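Local atomic coordinates of increased recombination centers protein 6 (Saccharomyces cerevisiae, PDB entry 3UC9), a protein that acts as a clathrin coat accessory factor with a fold related to small G proteins, and is involved in gross chromosomal rearrangements and telomere healing. Residues Q24-H38 with N101-T115. Residues are numbered along the deposited sequence; the frame is centred on the assembly and turned at random.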
loop_
_atom_site.group_PDB
_atom_site.type_symbol
_atom_site.label_atom_id
_atom_site.label_comp_id
_atom_site.label_asym_id
_atom_site.label_seq_id
_atom_site.Cartn_x
_atom_site.Cartn_y
_atom_site.Cartn_z
ATOM N N GLN A 24 -5.539 -20.871 3.985
ATOM C CA GLN A 24 -4.903 -19.614 3.598
ATOM C C GLN A 24 -4.771 -19.616 2.081
ATOM O O GLN A 24 -4.011 -20.408 1.521
ATOM C CB GLN A 24 -3.527 -19.430 4.249
ATOM C CG GLN A 24 -2.750 -18.197 3.745
ATOM C CD GLN A 24 -3.479 -16.887 4.028
ATOM O OE1 GLN A 24 -3.772 -16.567 5.183
ATOM N NE2 GLN A 24 -3.794 -16.141 2.976
ATOM N N TYR A 25 -5.520 -18.726 1.433
ATOM C CA TYR A 25 -5.524 -18.620 -0.023
ATOM C C TYR A 25 -4.220 -17.953 -0.440
ATOM O O TYR A 25 -3.585 -17.256 0.373
ATOM C CB TYR A 25 -6.703 -17.759 -0.510
ATOM C CG TYR A 25 -8.085 -18.387 -0.466
ATOM C CD1 TYR A 25 -8.876 -18.425 -1.609
ATOM C CD2 TYR A 25 -8.625 -18.900 0.717
ATOM C CE1 TYR A 25 -10.152 -18.978 -1.590
ATOM C CE2 TYR A 25 -9.909 -19.460 0.744
ATOM C CZ TYR A 25 -10.665 -19.488 -0.415
ATOM O OH TYR A 25 -11.929 -20.020 -0.408
ATOM N N PRO A 26 -3.810 -18.147 -1.702
ATOM C CA PRO A 26 -2.644 -17.410 -2.178
ATOM C C PRO A 26 -2.839 -15.918 -1.934
ATOM O O PRO A 26 -3.862 -15.351 -2.320
ATOM C CB PRO A 26 -2.601 -17.735 -3.672
ATOM C CG PRO A 26 -3.317 -19.055 -3.779
ATOM C CD PRO A 26 -4.398 -18.995 -2.755
ATOM N N GLN A 27 -1.878 -15.304 -1.255
ATOM C CA GLN A 27 -2.019 -13.921 -0.819
ATOM C C GLN A 27 -1.270 -13.019 -1.801
ATOM O O GLN A 27 -0.164 -12.544 -1.523
ATOM C CB GLN A 27 -1.486 -13.760 0.604
ATOM C CG GLN A 27 -1.883 -12.443 1.246
ATOM C CD GLN A 27 -1.336 -12.301 2.641
ATOM O OE1 GLN A 27 -0.128 -12.144 2.829
ATOM N NE2 GLN A 27 -2.217 -12.362 3.632
ATOM N N ASN A 28 -1.884 -12.788 -2.962
ATOM C CA ASN A 28 -1.216 -12.117 -4.068
ATOM C C ASN A 28 -1.980 -10.929 -4.638
ATOM O O ASN A 28 -1.800 -10.578 -5.814
ATOM C CB ASN A 28 -0.884 -13.110 -5.189
ATOM C CG ASN A 28 -2.101 -13.580 -5.943
ATOM O OD1 ASN A 28 -3.211 -13.638 -5.396
ATOM N ND2 ASN A 28 -1.902 -13.932 -7.218
ATOM N N LYS A 29 -2.793 -10.287 -3.805
ATOM C CA LYS A 29 -3.505 -9.097 -4.234
ATOM C C LYS A 29 -2.809 -7.859 -3.665
ATOM O O LYS A 29 -2.360 -7.841 -2.510
ATOM C CB LYS A 29 -4.972 -9.132 -3.808
ATOM C CG LYS A 29 -5.690 -10.465 -3.959
ATOM C CD LYS A 29 -5.550 -11.092 -5.334
ATOM C CE LYS A 29 -6.250 -12.442 -5.419
ATOM N NZ LYS A 29 -5.807 -13.267 -6.592
ATOM N N ILE A 30 -2.698 -6.830 -4.493
ATOM C CA ILE A 30 -2.274 -5.518 -4.025
ATOM C C ILE A 30 -3.392 -4.528 -4.339
ATOM O O ILE A 30 -3.800 -4.383 -5.491
ATOM C CB ILE A 30 -0.950 -5.067 -4.658
ATOM C CG1 ILE A 30 0.197 -5.954 -4.162
ATOM C CG2 ILE A 30 -0.658 -3.586 -4.295
ATOM C CD1 ILE A 30 1.558 -5.566 -4.728
ATOM N N LEU A 31 -3.919 -3.887 -3.298
ATOM C CA LEU A 31 -4.970 -2.886 -3.446
ATOM C C LEU A 31 -4.335 -1.500 -3.434
ATOM O O LEU A 31 -3.560 -1.172 -2.536
ATOM C CB LEU A 31 -5.999 -3.019 -2.322
ATOM C CG LEU A 31 -7.255 -2.140 -2.250
ATOM C CD1 LEU A 31 -7.636 -1.530 -3.570
ATOM C CD2 LEU A 31 -8.406 -2.999 -1.723
ATOM N N VAL A 32 -4.657 -0.700 -4.446
ATOM C CA VAL A 32 -4.250 0.698 -4.483
ATOM C C VAL A 32 -5.527 1.542 -4.416
ATOM O O VAL A 32 -6.388 1.451 -5.284
ATOM C CB VAL A 32 -3.432 1.037 -5.731
ATOM C CG1 VAL A 32 -2.941 2.487 -5.651
ATOM C CG2 VAL A 32 -2.245 0.061 -5.890
ATOM N N LEU A 33 -5.630 2.338 -3.358
ATOM C CA LEU A 33 -6.817 3.107 -3.022
ATOM C C LEU A 33 -6.462 4.595 -2.945
ATOM O O LEU A 33 -5.361 4.952 -2.510
ATOM C CB LEU A 33 -7.347 2.643 -1.665
ATOM C CG LEU A 33 -8.540 3.374 -1.038
ATOM C CD1 LEU A 33 -9.813 3.035 -1.797
ATOM C CD2 LEU A 33 -8.684 3.051 0.459
ATOM N N SER A 34 -7.387 5.452 -3.374
ATOM C CA SER A 34 -7.302 6.886 -3.089
ATOM C C SER A 34 -8.678 7.438 -2.783
ATOM O O SER A 34 -9.682 6.881 -3.223
ATOM C CB SER A 34 -6.698 7.644 -4.268
ATOM O OG SER A 34 -7.556 7.632 -5.400
ATOM N N ASP A 35 -8.737 8.521 -2.013
ATOM C CA ASP A 35 -9.963 9.310 -1.985
ATOM C C ASP A 35 -10.094 10.050 -3.325
ATOM O O ASP A 35 -9.086 10.294 -4.025
ATOM C CB ASP A 35 -10.077 10.248 -0.764
ATOM C CG ASP A 35 -8.820 11.057 -0.493
ATOM O OD1 ASP A 35 -7.717 10.477 -0.472
ATOM O OD2 ASP A 35 -8.945 12.278 -0.250
ATOM N N HIS A 36 -11.329 10.400 -3.671
ATOM C CA HIS A 36 -11.676 10.871 -5.022
ATOM C C HIS A 36 -10.800 11.982 -5.591
ATOM O O HIS A 36 -10.446 11.922 -6.766
ATOM C CB HIS A 36 -13.144 11.301 -5.108
ATOM C CG HIS A 36 -14.109 10.160 -5.197
ATOM N ND1 HIS A 36 -13.850 9.016 -5.921
ATOM C CD2 HIS A 36 -15.351 10.005 -4.679
ATOM C CE1 HIS A 36 -14.878 8.192 -5.818
ATOM N NE2 HIS A 36 -15.802 8.767 -5.068
ATOM N N PRO A 37 -10.452 13.003 -4.777
ATOM C CA PRO A 37 -9.642 14.080 -5.340
ATOM C C PRO A 37 -8.276 13.650 -5.852
ATOM O O PRO A 37 -7.699 14.354 -6.673
ATOM C CB PRO A 37 -9.479 15.062 -4.168
ATOM C CG PRO A 37 -10.641 14.794 -3.277
ATOM C CD PRO A 37 -10.928 13.323 -3.420
ATOM N N HIS A 38 -7.757 12.515 -5.376
ATOM C CA HIS A 38 -6.426 12.054 -5.785
ATOM C C HIS A 38 -6.450 10.886 -6.766
ATOM O O HIS A 38 -5.446 10.204 -6.935
ATOM C CB HIS A 38 -5.595 11.721 -4.544
ATOM C CG HIS A 38 -5.664 12.786 -3.500
ATOM N ND1 HIS A 38 -5.165 14.057 -3.698
ATOM C CD2 HIS A 38 -6.242 12.793 -2.278
ATOM C CE1 HIS A 38 -5.406 14.790 -2.624
ATOM N NE2 HIS A 38 -6.067 14.047 -1.750
ATOM N N ASN A 101 -7.832 -11.361 3.716
ATOM C CA ASN A 101 -6.841 -12.425 3.872
ATOM C C ASN A 101 -5.990 -12.717 2.621
ATOM O O ASN A 101 -4.928 -13.342 2.727
ATOM C CB ASN A 101 -7.497 -13.690 4.445
ATOM C CG ASN A 101 -7.842 -13.552 5.936
ATOM O OD1 ASN A 101 -8.816 -14.149 6.421
ATOM N ND2 ASN A 101 -7.058 -12.765 6.662
ATOM N N VAL A 102 -6.420 -12.241 1.451
ATOM C CA VAL A 102 -5.615 -12.414 0.234
ATOM C C VAL A 102 -4.798 -11.173 -0.140
ATOM O O VAL A 102 -4.067 -11.191 -1.130
ATOM C CB VAL A 102 -6.442 -12.891 -0.970
ATOM C CG1 VAL A 102 -7.015 -14.277 -0.691
ATOM C CG2 VAL A 102 -7.539 -11.893 -1.339
ATOM N N MET A 103 -4.850 -10.131 0.692
ATOM C CA MET A 103 -4.069 -8.920 0.448
ATOM C C MET A 103 -2.587 -9.073 0.831
ATOM O O MET A 103 -2.236 -9.198 2.009
ATOM C CB MET A 103 -4.665 -7.732 1.222
ATOM C CG MET A 103 -6.137 -7.472 0.934
ATOM S SD MET A 103 -6.526 -7.350 -0.833
ATOM C CE MET A 103 -5.378 -6.155 -1.297
ATOM N N ALA A 104 -1.721 -9.074 -0.174
ATOM C CA ALA A 104 -0.284 -8.967 0.036
ATOM C C ALA A 104 0.037 -7.574 0.581
ATOM O O ALA A 104 0.883 -7.413 1.472
ATOM C CB ALA A 104 0.474 -9.212 -1.258
ATOM N N GLY A 105 -0.630 -6.561 0.033
ATOM C CA GLY A 105 -0.430 -5.202 0.509
ATOM C C GLY A 105 -1.561 -4.263 0.145
ATOM O O GLY A 105 -2.362 -4.545 -0.750
ATOM N N ILE A 106 -1.587 -3.132 0.843
ATOM C CA ILE A 106 -2.553 -2.069 0.620
ATOM C C ILE A 106 -1.769 -0.789 0.525
ATOM O O ILE A 106 -0.927 -0.548 1.372
ATOM C CB ILE A 106 -3.530 -1.921 1.798
ATOM C CG1 ILE A 106 -4.216 -3.258 2.122
ATOM C CG2 ILE A 106 -4.584 -0.875 1.457
ATOM C CD1 ILE A 106 -5.122 -3.736 1.072
ATOM N N ILE A 107 -2.024 0.001 -0.519
ATOM C CA ILE A 107 -1.353 1.288 -0.715
ATOM C C ILE A 107 -2.444 2.347 -0.798
ATOM O O ILE A 107 -3.327 2.268 -1.649
ATOM C CB ILE A 107 -0.476 1.320 -2.005
ATOM C CG1 ILE A 107 0.566 0.202 -1.981
ATOM C CG2 ILE A 107 0.226 2.670 -2.141
ATOM C CD1 ILE A 107 1.387 0.044 -3.295
ATOM N N LEU A 108 -2.388 3.323 0.104
ATOM C CA LEU A 108 -3.332 4.419 0.117
ATOM C C LEU A 108 -2.625 5.680 -0.368
ATOM O O LEU A 108 -1.550 6.037 0.138
ATOM C CB LEU A 108 -3.897 4.610 1.528
ATOM C CG LEU A 108 -4.760 5.848 1.748
ATOM C CD1 LEU A 108 -6.032 5.771 0.917
ATOM C CD2 LEU A 108 -5.079 6.032 3.224
ATOM N N ILE A 109 -3.219 6.323 -1.370
ATOM C CA ILE A 109 -2.707 7.563 -1.938
ATOM C C ILE A 109 -3.624 8.690 -1.458
ATOM O O ILE A 109 -4.788 8.723 -1.825
ATOM C CB ILE A 109 -2.723 7.531 -3.481
ATOM C CG1 ILE A 109 -2.001 6.292 -4.032
ATOM C CG2 ILE A 109 -2.103 8.801 -4.039
ATOM C CD1 ILE A 109 -0.564 6.226 -3.675
ATOM N N THR A 110 -3.103 9.612 -0.653
ATOM C CA THR A 110 -3.946 10.654 -0.079
ATOM C C THR A 110 -3.162 11.870 0.392
ATOM O O THR A 110 -1.933 11.908 0.326
ATOM C CB THR A 110 -4.798 10.110 1.108
ATOM O OG1 THR A 110 -5.836 11.049 1.436
ATOM C CG2 THR A 110 -3.933 9.858 2.328
ATOM N N ASP A 111 -3.901 12.879 0.829
ATOM C CA ASP A 111 -3.325 14.042 1.501
ATOM C C ASP A 111 -3.491 13.730 2.974
ATOM O O ASP A 111 -4.592 13.798 3.477
ATOM C CB ASP A 111 -4.085 15.312 1.109
ATOM C CG ASP A 111 -3.674 16.530 1.918
ATOM O OD1 ASP A 111 -2.950 16.399 2.925
ATOM O OD2 ASP A 111 -4.087 17.639 1.538
ATOM N N ILE A 112 -2.411 13.360 3.659
ATOM C CA ILE A 112 -2.551 12.854 5.026
ATOM C C ILE A 112 -2.943 13.926 6.042
ATOM O O ILE A 112 -3.447 13.598 7.113
ATOM C CB ILE A 112 -1.298 12.074 5.530
ATOM C CG1 ILE A 112 -0.100 13.004 5.733
ATOM C CG2 ILE A 112 -0.962 10.942 4.578
ATOM C CD1 ILE A 112 1.079 12.324 6.402
ATOM N N ARG A 113 -2.706 15.194 5.716
ATOM C CA ARG A 113 -3.180 16.292 6.562
ATOM C C ARG A 113 -4.702 16.409 6.518
ATOM O O ARG A 113 -5.331 16.747 7.521
ATOM C CB ARG A 113 -2.557 17.621 6.139
ATOM C CG ARG A 113 -1.126 17.824 6.618
ATOM C CD ARG A 113 -0.744 19.276 6.496
ATOM N NE ARG A 113 0.691 19.516 6.658
ATOM C CZ ARG A 113 1.318 19.744 7.813
ATOM N NH1 ARG A 113 0.658 19.753 8.972
ATOM N NH2 ARG A 113 2.629 19.962 7.810
ATOM N N GLN A 114 -5.282 16.137 5.350
ATOM C CA GLN A 114 -6.730 16.226 5.151
ATOM C C GLN A 114 -7.455 14.989 5.677
ATOM O O GLN A 114 -8.484 15.104 6.357
ATOM C CB GLN A 114 -7.029 16.418 3.657
ATOM C CG GLN A 114 -8.509 16.498 3.265
ATOM C CD GLN A 114 -8.709 16.550 1.742
ATOM O OE1 GLN A 114 -9.699 16.039 1.208
ATOM N NE2 GLN A 114 -7.760 17.159 1.044
ATOM N N THR A 115 -6.933 13.810 5.349
ATOM C CA THR A 115 -7.639 12.552 5.620
ATOM C C THR A 115 -7.157 11.836 6.883
ATOM O O THR A 115 -7.861 10.967 7.402
ATOM C CB THR A 115 -7.562 11.588 4.406
ATOM O OG1 THR A 115 -6.196 11.295 4.106
ATOM C CG2 THR A 115 -8.207 12.228 3.186
HETATM O O HOH W 1 -11.270 13.675 0.160
#
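Leu-31 and Leu-33 pair in parallel with Ile-106 and Leu-108, joining two central strands of a Rossmann-like sheet related to that of small G proteins. The N and O of both Leu-31 and Leu-33 bond to strand 105-110; Leu-33 N to Ile-107 O, 2.9 Å, is nearly straight at 171°. Toward the N-terminal end, between Lys-29 and Ile-30, the register slips by one at a beta bulge, where Lys-29 O takes Ala-104 N at 2.7 Å and, weakly, Gly-105 N.

Before the strands, Asn-101 O is gripped from opposite faces of its carbonyl plane by Gln-24 NE2 and Gln-27 NE2, each at 3.0 Å. Toward the C-terminal end of the pair, Thr-110 OG1 donates to Asp-35 OD1, 2.7 Å, on the syn side but tilted well out of the carboxylate plane, while a water bridges Asp-35 OD2 and Gln-114 OE1. The His-38 ring lies with one face over Thr-110 C.

Apolar packing fills both faces. Met-103, bent at chi2 and chi3 (-51° and -53°), curls its CE tightly onto Leu-31 CB at 3.4 Å, and Ile-106 CD1 reaches the same carbon. Leu-33 and Leu-108 lie side by side, pointing the same way, against helix 84-91. Lys-29 lays its CG against Val-102 CG2, and its NZ goes on to a salt bridge with Asp-75; on the other face Val-32 CG1 meets Ile-109 CG1 at 4.2 Å.

Backbone bonds and hydrocarbon thus dominate the buried middle, while side-chain hydrogen bonds are added near both ends.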